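PDB 6ZDQ: telomerase reverse transcriptase from Candida albicans SC5314, which probably extends telomeres as the catalytic subunit of telomerase, copying a template within its RNA partner into repeats at chromosome ends. Local coordinates for residues Pro247-Ser251 and Glu267-Phe271; Phe358-Asn363 and Lys421-Leu425; Gln347-Met351 and Arg429-Tyr433; Leu227-Ile232 and Asp434-Val439; Asp17-Ser22 and Phe157-Trp163. All blocks are in the same frame, centred on the assembly; numbering follows the deposited sequence.

Contact 1: Pro247-Ser251 and Glu267-Phe271; sequences PIKRS and EKREF
Phe-271 holds CG anti to the backbone N, chi1 174°, and this swings its ring toward the loop Pro-247 to Ser-251. Lys-249 has CG anti to its carbonyl carbon, chi1 -58°, and is extended from there on, which carries the methylenes along the ring. Lys-249 CG lies over one face of Phe-271, 3.7 Å from the ring centroid and 15° off the ring normal, a CH-pi contact. Pro-247 CB comes to the ring edge, 4.0 Å from Phe-271 CE1. Lys-249 is also the centre of an inverse gamma turn, closed by a weak hydrogen bond from Arg-250 N to Ile-248 O. Beside the ring, Lys-268 runs alongside Lys-249 and points the same way, with Lys-268 CG 3.8 Å from Lys-249 CD. Glu-267 bends its carboxylate to the backbone near Ser-251. Arg-250 turns its guanidinium away, and NH2 bonds to Lys-257 O. The contact joins the loop after strand 241-247 to helix 263-296 at the protein surface. Its grip is chiefly apolar: the two lysines contribute through their methylenes, and the ring of Phe-271 gives them and Pro-247 a surface to pack on.

Contact 2: Phe358-Asn363 and Lys421-Leu425; sequences FENQDN and KGNIL
Phe-358 and Lys-421 lie alongside, running opposite ways, the ring heading for the helix and the amine heading for the loop. Their flanks meet where Phe-358 CB touches Lys-421 CE at 3.7 Å. Lys-421 is fully extended, with CG anti to the backbone N (chi1 167°), and this full length takes NZ into the curve of the loop 358-363. There NZ donates a hydrogen bond to Phe-358 O at 3.2 Å. The amine stands above the carbonyl plane, 58° out of it, with a C=O...N angle of 122°. A weak hydrogen bond of 3.5 Å joins the same NZ to Asn-363 OD1, whose side chain crosses the lysine at a slant. Phe-358 is buried. Ile-424 crosses it at about a right angle and sets CG2 4.0 Å from Phe-358 CZ. Leu-425 passes the ring the opposite way, with CD2 4.2 Å from Phe-358 CD2. Tyr-367 of strand 367-369 and Ile-285 of helix 263-296 add to the packing round Phe-358 and Ile-424. The arrangement is a helix start docked on a loop by one lysine that ties down a loop carbonyl. It belongs to the reverse transcriptase region and joins the loop after helix 347-356 to helix 421-434.

Contact 3: Gln347-Met351 and Arg429-Tyr433; sequences QPVLM and RSQIY
Gln-347 packs on Ile-432 and Tyr-433 where two helices of the reverse transcriptase region run nearly antiparallel. The axes of the short segments come within 10.9 Å, at 166° between their N-to-C directions. The side chain of Gln-347 can be followed outward. Its CB lies 3.4 Å from Tyr-433 OH and also touches the ring carbons CE1 and CZ. CG is anti to the carbonyl carbon, chi1 -59°, and meets Ile-432 CG2 at 4.0 Å. Beyond CG the chain is extended and runs alongside Ile-432, pointing the other way. CD comes to 3.9 Å from Tyr-433 CE1, and the amide plane is turned 35° from the ring plane. At the tip, OE1 stays near Tyr-433 CE1, while NE2 is 3.6 Å from Ile-432 O. Tyr-433 reaches back across the interface, so its hydroxyl sits beside the backbone between Gln-347 and Pro-348. Ile-432 CG2 rests over one face of the tyrosine ring, towards its rim. Further along, Leu-350 crosses Ile-432 obliquely and brings CD2 to 3.6 Å from Ile-432 CD1. Both of these buried side chains also touch Phe-465 of helix 460-477, which therefore contributes to the same core. Arg-429 gives only the base of its side chain to the contact. Its guanidinium leads away to salt bridges with Glu-426 and Asp-434. Met-351 bends at chi2 and lays its end across that base, with CE 3.7 Å from Arg-429 CB.

Contact 4: Leu227-Ile232 and Asp434-Val439; sequences LPCGKI and DVVGSV
Pro-228 O accepts a hydrogen bond from Val-436 N at 2.8 Å, the start of a parallel pairing between strands 229-236 and 436-440. Gly-230 N then donates a hydrogen bond to Val-436 O, also at 2.8 Å, and Ser-438 N one to Gly-230 O at 3.2 Å. A weak fourth hydrogen bond runs from Ile-232 N to Ser-438 O. CA-H...O contacts fill in between these bonds, such as Cys-229 CA to Val-436 O at 3.2 Å.

Apolar contacts flank the pairing. Pro-228 CB packs on Val-435 CG2 at 3.7 Å, the two side chains at about a right angle. Ile-232 CD1 meets Val-439 CG2 at 3.7 Å. Ile-232 CG1 also lies against Gly-437 CA, where no side chain intervenes. Leu-227 crosses Asp-434 at about a right angle and brings CD1 to 4.1 Å from Val-436 CG2. The carboxylate of Asp-434 has its charged partner in Arg-429, on the helix before the strand.

Gly-230 and Val-436 turn both N and O to each other's strand. Cys-229 bonds instead through its backbone to Ile-248, and Gly-437 to Tyr-449. Both strands are thus interior to a mixed sheet, and their largely buried peptide groups find partners on either side.

Contact 5: Asp17-Ser22 and Phe157-Trp163; sequences DILSFS and FLKGYLW
Phe-21 and Trp-163 stack face to face where helix 11-21 crosses helix 148-177, the latter part of the telomerase RNA-binding domain. The phenyl ring and the five-membered ring of the indole have centroids 3.7 Å apart and planes at 9°. Phe-21 CD1 lies over the centre of the indole, while Trp-163 CG lies over the phenyl face towards its rim. Each CB also makes a CH-pi contact with the partner's ring. At the indole edge stand Ile-18 CG2, 4.1 Å from Trp-163 CE3, and the carbonyl oxygen of Gly-160. Phe-21 and Trp-163 both have CG anti to the backbone N, chi1 177° and 166°, which lets the rings meet. Ile-18 is a knob in a hole formed by Phe-157, Gly-160, Tyr-161 and Trp-163. Its CD1 meets the edge of the Phe-157 ring, 3.5 Å from CE1. The segment axes approach to 8.7 Å, and at the crossing Ile-18 and Gly-160 have their CA atoms 5.0 Å apart. Lys-159, on the same helix as Trp-163, packs on a sugar of the bound RNA. Ser-22 OG hydrogen-bonds with Ala-156 O and rests 3.2 Å from Gly-160 CA.

In the fold
Contacts 1 to 4 form a connected chain in the order 1, 4, 3, 2. Contact 1 touches contact 4 through a probable hydrogen bond from Ile-248 N to Cys-229 O, 3.1 Å. Contact 4 touches contact 3 through the salt bridge of Arg-429 NH2 with Asp-434 OD1, 2.7 Å. Contacts 3 and 2 share helix 421-434, which leads into strand 436-440 of contact 4, and Met-351 CE packs 3.6 Å from Leu-425 O. Contact 5 stands apart, its centre 30 Å from that of contact 1, the nearest, with about 17 Å between their closest atoms. It comes nearest to the bound RNA, about 4 Å at the nearest atoms, against about 20 to 32 Å for the others.

Contact 1: Pro247-Ser251 and Glu267-Phe271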
# COMPACT_ATOMS: atom_id res chain seq x y z
N PRO A 247 4.87 3.33 -14.95
CA PRO A 247 5.92 3.79 -15.86
C PRO A 247 7.05 2.77 -15.96
O PRO A 247 7.59 2.31 -14.95
CB PRO A 247 6.40 5.10 -15.22
CG PRO A 247 5.26 5.54 -14.35
CD PRO A 247 4.64 4.27 -13.84
N ILE A 248 7.41 2.43 -17.20
CA ILE A 248 8.51 1.50 -17.44
C ILE A 248 9.83 2.23 -17.27
O ILE A 248 9.94 3.44 -17.50
CB ILE A 248 8.39 0.87 -18.85
CG1 ILE A 248 8.47 1.95 -19.93
CG2 ILE A 248 7.10 0.08 -18.97
CD1 ILE A 248 8.46 1.40 -21.33
N LYS A 249 10.85 1.48 -16.85
CA LYS A 249 12.18 2.05 -16.61
C LYS A 249 13.05 1.98 -17.86
O LYS A 249 14.16 1.45 -17.85
CB LYS A 249 12.84 1.34 -15.43
CG LYS A 249 12.03 1.41 -14.15
CD LYS A 249 12.76 0.78 -12.98
CE LYS A 249 11.96 0.89 -11.70
NZ LYS A 249 12.70 0.36 -10.52
N ARG A 250 12.53 2.52 -18.96
CA ARG A 250 13.22 2.56 -20.24
C ARG A 250 12.47 3.53 -21.15
O ARG A 250 11.48 4.15 -20.73
CB ARG A 250 13.32 1.16 -20.86
CG ARG A 250 11.98 0.50 -21.13
CD ARG A 250 12.05 -1.01 -20.95
NE ARG A 250 12.96 -1.64 -21.90
CZ ARG A 250 13.15 -2.96 -21.97
NH1 ARG A 250 12.50 -3.77 -21.16
NH2 ARG A 250 14.00 -3.45 -22.87
N SER A 251 12.93 3.65 -22.38
CA SER A 251 12.32 4.53 -23.36
C SER A 251 11.40 3.75 -24.30
O SER A 251 11.41 2.51 -24.33
CB SER A 251 13.39 5.28 -24.16
OG SER A 251 14.22 4.39 -24.88
N GLU A 267 19.40 2.74 -18.81
CA GLU A 267 18.04 3.24 -18.94
C GLU A 267 17.38 3.39 -17.58
O GLU A 267 16.61 4.34 -17.36
CB GLU A 267 17.22 2.32 -19.85
CG GLU A 267 17.53 2.45 -21.33
CD GLU A 267 17.19 3.82 -21.88
OE1 GLU A 267 18.11 4.49 -22.41
OE2 GLU A 267 16.02 4.23 -21.78
N LYS A 268 17.66 2.46 -16.66
CA LYS A 268 17.12 2.58 -15.31
C LYS A 268 17.78 3.72 -14.55
O LYS A 268 17.14 4.33 -13.68
CB LYS A 268 17.30 1.27 -14.55
CG LYS A 268 16.53 1.21 -13.24
CD LYS A 268 17.01 0.09 -12.33
CE LYS A 268 16.17 0.01 -11.07
NZ LYS A 268 16.03 1.34 -10.41
N ARG A 269 19.04 4.03 -14.86
CA ARG A 269 19.69 5.18 -14.23
C ARG A 269 19.16 6.49 -14.79
O ARG A 269 19.16 7.51 -14.10
CB ARG A 269 21.20 5.09 -14.40
CG ARG A 269 21.83 3.86 -13.75
CD ARG A 269 23.30 3.75 -14.11
NE ARG A 269 23.87 2.46 -13.70
CZ ARG A 269 24.43 2.23 -12.52
NH1 ARG A 269 24.52 3.20 -11.62
NH2 ARG A 269 24.92 1.02 -12.24
N GLU A 270 18.70 6.48 -16.05
CA GLU A 270 18.02 7.65 -16.61
C GLU A 270 16.60 7.77 -16.09
O GLU A 270 16.09 8.88 -15.94
CB GLU A 270 18.04 7.58 -18.14
CG GLU A 270 17.39 8.77 -18.83
CD GLU A 270 18.17 10.06 -18.63
OE1 GLU A 270 19.35 10.00 -18.22
OE2 GLU A 270 17.59 11.14 -18.88
N PHE A 271 15.94 6.63 -15.83
CA PHE A 271 14.60 6.66 -15.25
C PHE A 271 14.59 7.34 -13.89
O PHE A 271 13.88 8.32 -13.67
CB PHE A 271 14.05 5.23 -15.16
CG PHE A 271 12.73 5.13 -14.45
CD1 PHE A 271 11.55 5.39 -15.12
CD2 PHE A 271 12.67 4.76 -13.11
CE1 PHE A 271 10.33 5.29 -14.48
CE2 PHE A 271 11.45 4.67 -12.46
CZ PHE A 271 10.28 4.93 -13.15

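Contact 2: Phe358-Asn363 and Lys421-Leu425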
# COMPACT_ATOMS: atom_id res chain seq x y z
N PHE A 358 0.73 30.05 -12.20
CA PHE A 358 1.92 30.81 -12.60
C PHE A 358 1.57 32.08 -13.37
O PHE A 358 2.48 32.74 -13.89
CB PHE A 358 2.84 29.92 -13.45
CG PHE A 358 3.28 28.67 -12.75
CD1 PHE A 358 4.41 28.67 -11.94
CD2 PHE A 358 2.57 27.49 -12.90
CE1 PHE A 358 4.82 27.51 -11.30
CE2 PHE A 358 2.97 26.33 -12.26
CZ PHE A 358 4.10 26.34 -11.46
N GLU A 359 0.29 32.45 -13.45
CA GLU A 359 -0.08 33.66 -14.17
C GLU A 359 0.32 34.91 -13.40
O GLU A 359 0.57 35.96 -14.00
CB GLU A 359 -1.58 33.67 -14.47
CG GLU A 359 -2.47 33.74 -13.24
CD GLU A 359 -3.94 33.81 -13.58
OE1 GLU A 359 -4.27 33.78 -14.78
OE2 GLU A 359 -4.77 33.91 -12.65
N ASN A 360 0.38 34.83 -12.07
CA ASN A 360 0.79 35.98 -11.27
C ASN A 360 2.26 36.33 -11.51
O ASN A 360 2.62 37.51 -11.54
CB ASN A 360 0.55 35.70 -9.78
CG ASN A 360 -0.84 35.15 -9.51
OD1 ASN A 360 -1.04 33.94 -9.47
ND2 ASN A 360 -1.80 36.05 -9.31
N GLN A 361 3.11 35.32 -11.70
CA GLN A 361 4.54 35.52 -11.89
C GLN A 361 4.87 35.67 -13.37
O GLN A 361 4.01 35.53 -14.25
CB GLN A 361 5.33 34.38 -11.26
CG GLN A 361 5.17 34.25 -9.74
CD GLN A 361 3.90 33.52 -9.34
OE1 GLN A 361 3.35 32.73 -10.10
NE2 GLN A 361 3.42 33.80 -8.13
N ASP A 362 6.13 35.96 -13.66
CA ASP A 362 6.59 36.15 -15.03
C ASP A 362 6.80 34.81 -15.72
O ASP A 362 6.60 33.73 -15.14
CB ASP A 362 7.86 36.99 -15.05
CG ASP A 362 7.62 38.43 -14.68
OD1 ASP A 362 6.58 38.99 -15.09
OD2 ASP A 362 8.47 39.02 -13.97
N ASN A 363 7.20 34.87 -16.99
CA ASN A 363 7.38 33.65 -17.78
C ASN A 363 8.61 32.86 -17.35
O ASN A 363 8.62 31.63 -17.46
CB ASN A 363 7.45 33.99 -19.26
CG ASN A 363 6.15 34.55 -19.80
OD1 ASN A 363 5.06 34.16 -19.36
ND2 ASN A 363 6.24 35.48 -20.74
N LYS A 421 9.32 28.35 -15.28
CA LYS A 421 7.89 28.17 -15.51
C LYS A 421 7.61 27.47 -16.83
O LYS A 421 6.74 26.59 -16.91
CB LYS A 421 7.19 29.53 -15.46
CG LYS A 421 5.77 29.52 -16.00
CD LYS A 421 5.23 30.93 -16.14
CE LYS A 421 3.87 30.93 -16.82
NZ LYS A 421 3.33 32.31 -16.97
N GLY A 422 8.33 27.85 -17.89
CA GLY A 422 8.11 27.22 -19.19
C GLY A 422 8.35 25.72 -19.16
O GLY A 422 7.58 24.94 -19.73
N ASN A 423 9.44 25.29 -18.51
CA ASN A 423 9.73 23.86 -18.42
C ASN A 423 8.69 23.13 -17.58
O ASN A 423 8.29 22.02 -17.92
CB ASN A 423 11.13 23.66 -17.84
CG ASN A 423 12.17 24.55 -18.50
OD1 ASN A 423 12.86 25.32 -17.83
ND2 ASN A 423 12.28 24.46 -19.82
N ILE A 424 8.25 23.75 -16.48
CA ILE A 424 7.27 23.11 -15.60
C ILE A 424 5.97 22.85 -16.34
O ILE A 424 5.40 21.75 -16.26
CB ILE A 424 7.04 23.97 -14.34
CG1 ILE A 424 8.33 24.08 -13.52
CG2 ILE A 424 5.92 23.38 -13.49
CD1 ILE A 424 8.26 25.10 -12.41
N LEU A 425 5.47 23.85 -17.06
CA LEU A 425 4.24 23.66 -17.83
C LEU A 425 4.43 22.65 -18.95
O LEU A 425 3.49 21.92 -19.29
CB LEU A 425 3.76 24.99 -18.39
CG LEU A 425 3.28 26.01 -17.34
CD1 LEU A 425 2.87 27.31 -18.01
CD2 LEU A 425 2.13 25.43 -16.52

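Contact 3: Gln347-Met351 and Arg429-Tyr433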
# COMPACT_ATOMS: atom_id res chain seq x y z
N GLN A 347 -8.88 17.14 -19.54
CA GLN A 347 -7.49 17.53 -19.77
C GLN A 347 -7.31 19.02 -20.02
O GLN A 347 -6.40 19.61 -19.40
CB GLN A 347 -6.92 16.70 -20.93
CG GLN A 347 -6.97 15.20 -20.70
CD GLN A 347 -6.66 14.41 -21.96
OE1 GLN A 347 -7.37 14.50 -22.96
NE2 GLN A 347 -5.59 13.62 -21.91
N PRO A 348 -8.09 19.69 -20.88
CA PRO A 348 -7.82 21.12 -21.11
C PRO A 348 -8.09 21.99 -19.89
O PRO A 348 -7.35 22.95 -19.65
CB PRO A 348 -8.74 21.46 -22.28
CG PRO A 348 -9.84 20.48 -22.19
CD PRO A 348 -9.20 19.21 -21.72
N VAL A 349 -9.14 21.69 -19.12
CA VAL A 349 -9.43 22.49 -17.93
C VAL A 349 -8.34 22.29 -16.89
O VAL A 349 -7.97 23.23 -16.18
CB VAL A 349 -10.82 22.13 -17.38
CG1 VAL A 349 -11.12 22.95 -16.13
CG2 VAL A 349 -11.89 22.36 -18.44
N LEU A 350 -7.82 21.07 -16.77
CA LEU A 350 -6.69 20.83 -15.87
C LEU A 350 -5.49 21.68 -16.28
O LEU A 350 -4.77 22.20 -15.41
CB LEU A 350 -6.33 19.35 -15.87
CG LEU A 350 -5.08 18.96 -15.08
CD1 LEU A 350 -5.25 19.28 -13.61
CD2 LEU A 350 -4.76 17.48 -15.27
N MET A 351 -5.25 21.82 -17.58
CA MET A 351 -4.09 22.58 -18.05
C MET A 351 -4.20 24.05 -17.67
O MET A 351 -3.22 24.65 -17.21
CB MET A 351 -3.94 22.42 -19.57
CG MET A 351 -2.61 22.90 -20.10
SD MET A 351 -1.21 22.00 -19.39
CE MET A 351 0.17 22.94 -20.05
N ARG A 429 2.04 19.07 -19.20
CA ARG A 429 1.23 18.60 -20.32
C ARG A 429 1.77 17.30 -20.89
O ARG A 429 1.00 16.48 -21.41
CB ARG A 429 1.14 19.67 -21.41
CG ARG A 429 2.48 20.10 -21.98
CD ARG A 429 2.33 20.63 -23.39
NE ARG A 429 1.76 19.62 -24.29
CZ ARG A 429 2.48 18.71 -24.93
NH1 ARG A 429 3.80 18.67 -24.78
NH2 ARG A 429 1.88 17.83 -25.72
N SER A 430 3.09 17.09 -20.82
CA SER A 430 3.66 15.82 -21.26
C SER A 430 3.12 14.66 -20.43
O SER A 430 2.79 13.60 -20.97
CB SER A 430 5.18 15.87 -21.19
OG SER A 430 5.76 14.63 -21.55
N GLN A 431 3.03 14.84 -19.11
CA GLN A 431 2.47 13.84 -18.22
C GLN A 431 0.96 13.70 -18.37
O GLN A 431 0.39 12.73 -17.85
CB GLN A 431 2.82 14.16 -16.77
CG GLN A 431 4.30 14.09 -16.45
CD GLN A 431 4.83 12.67 -16.44
OE1 GLN A 431 4.28 11.80 -15.76
NE2 GLN A 431 5.90 12.42 -17.19
N ILE A 432 0.29 14.65 -19.03
CA ILE A 432 -1.15 14.60 -19.21
C ILE A 432 -1.51 13.95 -20.54
O ILE A 432 -2.26 12.97 -20.58
CB ILE A 432 -1.76 16.01 -19.11
CG1 ILE A 432 -1.58 16.58 -17.70
CG2 ILE A 432 -3.23 15.99 -19.50
CD1 ILE A 432 -1.98 18.03 -17.57
N TYR A 433 -0.96 14.49 -21.63
CA TYR A 433 -1.34 14.07 -22.98
C TYR A 433 -0.42 12.99 -23.54
O TYR A 433 -0.87 11.91 -23.93
CB TYR A 433 -1.37 15.29 -23.90
CG TYR A 433 -2.39 16.34 -23.51
CD1 TYR A 433 -3.69 16.28 -23.98
CD2 TYR A 433 -2.04 17.39 -22.68
CE1 TYR A 433 -4.62 17.24 -23.63
CE2 TYR A 433 -2.96 18.36 -22.32
CZ TYR A 433 -4.25 18.28 -22.80
OH TYR A 433 -5.18 19.23 -22.45

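Contact 4: Leu227-Ile232 and Asp434-Val439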
# COMPACT_ATOMS: atom_id res chain seq x y z
N LEU A 227 8.43 9.63 -25.48
CA LEU A 227 7.29 10.10 -24.72
C LEU A 227 7.20 9.31 -23.43
O LEU A 227 7.77 8.22 -23.33
CB LEU A 227 5.99 9.94 -25.52
CG LEU A 227 5.91 10.66 -26.87
CD1 LEU A 227 4.60 10.33 -27.56
CD2 LEU A 227 6.06 12.16 -26.67
N PRO A 228 6.50 9.82 -22.42
CA PRO A 228 6.29 9.04 -21.20
C PRO A 228 5.56 7.74 -21.53
O PRO A 228 4.49 7.74 -22.15
CB PRO A 228 5.44 9.96 -20.33
CG PRO A 228 5.76 11.33 -20.82
CD PRO A 228 5.97 11.20 -22.29
N CYS A 229 6.14 6.62 -21.10
CA CYS A 229 5.63 5.31 -21.46
C CYS A 229 5.37 4.49 -20.20
O CYS A 229 6.26 4.35 -19.35
CB CYS A 229 6.62 4.57 -22.37
SG CYS A 229 5.93 3.10 -23.16
N GLY A 230 4.16 3.95 -20.09
CA GLY A 230 3.81 3.09 -18.98
C GLY A 230 3.32 1.73 -19.44
O GLY A 230 3.37 1.42 -20.64
N LYS A 231 2.85 0.91 -18.50
CA LYS A 231 2.36 -0.43 -18.81
C LYS A 231 0.98 -0.59 -18.20
O LYS A 231 0.82 -0.51 -16.97
CB LYS A 231 3.33 -1.50 -18.27
CG LYS A 231 3.42 -2.75 -19.14
CD LYS A 231 4.78 -3.43 -19.00
CE LYS A 231 4.94 -4.11 -17.65
NZ LYS A 231 4.10 -5.33 -17.54
N ILE A 232 -0.02 -0.81 -19.05
CA ILE A 232 -1.40 -0.91 -18.59
C ILE A 232 -1.60 -2.22 -17.84
O ILE A 232 -1.33 -3.30 -18.37
CB ILE A 232 -2.38 -0.79 -19.76
CG1 ILE A 232 -2.22 0.57 -20.44
CG2 ILE A 232 -3.82 -0.98 -19.28
CD1 ILE A 232 -3.16 0.80 -21.60
N ASP A 434 0.89 13.27 -23.58
CA ASP A 434 1.84 12.45 -24.31
C ASP A 434 2.04 11.06 -23.72
O ASP A 434 2.69 10.22 -24.36
CB ASP A 434 3.19 13.16 -24.39
CG ASP A 434 3.12 14.45 -25.19
OD1 ASP A 434 2.49 15.41 -24.72
OD2 ASP A 434 3.70 14.49 -26.30
N VAL A 435 1.53 10.79 -22.52
CA VAL A 435 1.74 9.48 -21.89
C VAL A 435 1.09 8.39 -22.73
O VAL A 435 -0.06 8.52 -23.17
CB VAL A 435 1.19 9.49 -20.46
CG1 VAL A 435 1.35 8.11 -19.83
CG2 VAL A 435 1.90 10.53 -19.63
N VAL A 436 1.84 7.31 -22.96
CA VAL A 436 1.39 6.19 -23.78
C VAL A 436 1.58 4.91 -22.98
O VAL A 436 2.64 4.69 -22.38
CB VAL A 436 2.17 6.10 -25.11
CG1 VAL A 436 1.56 5.03 -26.01
CG2 VAL A 436 2.20 7.45 -25.82
N GLY A 437 0.55 4.06 -22.97
CA GLY A 437 0.60 2.77 -22.30
C GLY A 437 0.61 1.64 -23.30
O GLY A 437 -0.02 1.72 -24.36
N SER A 438 1.32 0.57 -22.97
CA SER A 438 1.47 -0.58 -23.85
C SER A 438 0.58 -1.73 -23.40
O SER A 438 0.34 -1.92 -22.20
CB SER A 438 2.93 -1.04 -23.91
OG SER A 438 3.33 -1.60 -22.67
N VAL A 439 0.11 -2.50 -24.37
CA VAL A 439 -0.71 -3.68 -24.12
C VAL A 439 -0.22 -4.80 -25.03
O VAL A 439 -0.29 -4.69 -26.26
CB VAL A 439 -2.21 -3.43 -24.37
CG1 VAL A 439 -3.00 -4.72 -24.24
CG2 VAL A 439 -2.74 -2.38 -23.39

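Contact 5: Asp17-Ser22 and Phe157-Trp163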
# COMPACT_ATOMS: atom_id res chain seq x y z
N ASP A 17 23.50 -19.35 -10.20
CA ASP A 17 22.59 -18.46 -9.48
C ASP A 17 22.74 -18.61 -7.98
O ASP A 17 22.65 -17.62 -7.24
CB ASP A 17 21.15 -18.73 -9.91
CG ASP A 17 20.85 -18.23 -11.31
OD1 ASP A 17 21.75 -17.61 -11.92
OD2 ASP A 17 19.73 -18.47 -11.80
N ILE A 18 22.97 -19.83 -7.50
CA ILE A 18 23.12 -20.05 -6.06
C ILE A 18 24.55 -19.81 -5.60
O ILE A 18 24.77 -19.39 -4.45
CB ILE A 18 22.64 -21.46 -5.68
CG1 ILE A 18 23.24 -22.51 -6.60
CG2 ILE A 18 21.13 -21.53 -5.72
CD1 ILE A 18 22.61 -23.88 -6.46
N LEU A 19 25.55 -20.05 -6.46
CA LEU A 19 26.92 -19.74 -6.10
C LEU A 19 27.10 -18.24 -5.88
O LEU A 19 27.77 -17.82 -4.93
CB LEU A 19 27.88 -20.24 -7.18
CG LEU A 19 28.02 -21.75 -7.33
CD1 LEU A 19 28.92 -22.10 -8.50
CD2 LEU A 19 28.54 -22.37 -6.04
N SER A 20 26.51 -17.42 -6.75
CA SER A 20 26.57 -15.97 -6.57
C SER A 20 25.82 -15.55 -5.31
O SER A 20 26.28 -14.66 -4.58
CB SER A 20 26.00 -15.26 -7.79
OG SER A 20 24.63 -15.59 -7.98
N PHE A 21 24.67 -16.16 -5.05
CA PHE A 21 23.88 -15.81 -3.87
C PHE A 21 24.65 -16.08 -2.58
O PHE A 21 24.83 -15.19 -1.75
CB PHE A 21 22.55 -16.58 -3.89
CG PHE A 21 21.70 -16.35 -2.67
CD1 PHE A 21 20.80 -15.30 -2.64
CD2 PHE A 21 21.79 -17.18 -1.57
CE1 PHE A 21 20.01 -15.08 -1.53
CE2 PHE A 21 21.01 -16.97 -0.45
CZ PHE A 21 20.12 -15.91 -0.43
N SER A 22 25.11 -17.32 -2.41
CA SER A 22 25.82 -17.71 -1.19
C SER A 22 27.21 -17.09 -1.09
O SER A 22 27.90 -17.34 -0.09
CB SER A 22 25.92 -19.23 -1.12
OG SER A 22 24.64 -19.82 -1.02
N PHE A 157 26.09 -23.44 0.91
CA PHE A 157 25.43 -24.05 -0.23
C PHE A 157 23.98 -24.42 0.08
O PHE A 157 23.09 -24.19 -0.73
CB PHE A 157 26.21 -25.28 -0.69
CG PHE A 157 25.80 -25.80 -2.04
CD1 PHE A 157 25.18 -24.96 -2.95
CD2 PHE A 157 26.03 -27.12 -2.39
CE1 PHE A 157 24.80 -25.43 -4.19
CE2 PHE A 157 25.65 -27.59 -3.63
CZ PHE A 157 25.04 -26.75 -4.53
N LEU A 158 23.74 -24.99 1.27
CA LEU A 158 22.38 -25.36 1.64
C LEU A 158 21.47 -24.14 1.70
O LEU A 158 20.31 -24.20 1.25
CB LEU A 158 22.37 -26.09 2.98
CG LEU A 158 20.98 -26.48 3.48
CD1 LEU A 158 20.39 -27.57 2.59
CD2 LEU A 158 21.01 -26.92 4.94
N LYS A 159 21.96 -23.03 2.26
CA LYS A 159 21.15 -21.81 2.31
C LYS A 159 20.87 -21.28 0.91
O LYS A 159 19.77 -20.79 0.64
CB LYS A 159 21.85 -20.75 3.16
CG LYS A 159 21.95 -21.10 4.64
CD LYS A 159 22.64 -20.00 5.42
CE LYS A 159 22.78 -20.36 6.89
NZ LYS A 159 23.50 -19.31 7.66
N GLY A 160 21.86 -21.35 0.02
CA GLY A 160 21.63 -20.94 -1.36
C GLY A 160 20.64 -21.85 -2.07
O GLY A 160 19.77 -21.38 -2.80
N TYR A 161 20.77 -23.16 -1.87
CA TYR A 161 19.83 -24.11 -2.45
C TYR A 161 18.41 -23.84 -1.97
O TYR A 161 17.47 -23.80 -2.77
CB TYR A 161 20.26 -25.54 -2.12
CG TYR A 161 19.22 -26.59 -2.43
CD1 TYR A 161 19.06 -27.07 -3.73
CD2 TYR A 161 18.40 -27.10 -1.44
CE1 TYR A 161 18.11 -28.03 -4.02
CE2 TYR A 161 17.45 -28.05 -1.72
CZ TYR A 161 17.31 -28.52 -3.01
OH TYR A 161 16.35 -29.47 -3.28
N LEU A 162 18.24 -23.65 -0.66
CA LEU A 162 16.91 -23.33 -0.13
C LEU A 162 16.40 -22.00 -0.68
O LEU A 162 15.19 -21.84 -0.88
CB LEU A 162 16.94 -23.30 1.39
CG LEU A 162 17.19 -24.64 2.09
CD1 LEU A 162 17.20 -24.47 3.60
CD2 LEU A 162 16.15 -25.66 1.66
N TRP A 163 17.29 -21.04 -0.92
CA TRP A 163 16.86 -19.78 -1.52
C TRP A 163 16.34 -20.00 -2.93
O TRP A 163 15.31 -19.43 -3.31
CB TRP A 163 18.02 -18.78 -1.52
CG TRP A 163 17.77 -17.59 -2.40
CD1 TRP A 163 17.00 -16.50 -2.11
CD2 TRP A 163 18.30 -17.37 -3.71
NE1 TRP A 163 17.02 -15.61 -3.16
CE2 TRP A 163 17.81 -16.12 -4.15
CE3 TRP A 163 19.14 -18.10 -4.55
CZ2 TRP A 163 18.13 -15.59 -5.40
CZ3 TRP A 163 19.46 -17.57 -5.79
CH2 TRP A 163 18.96 -16.33 -6.21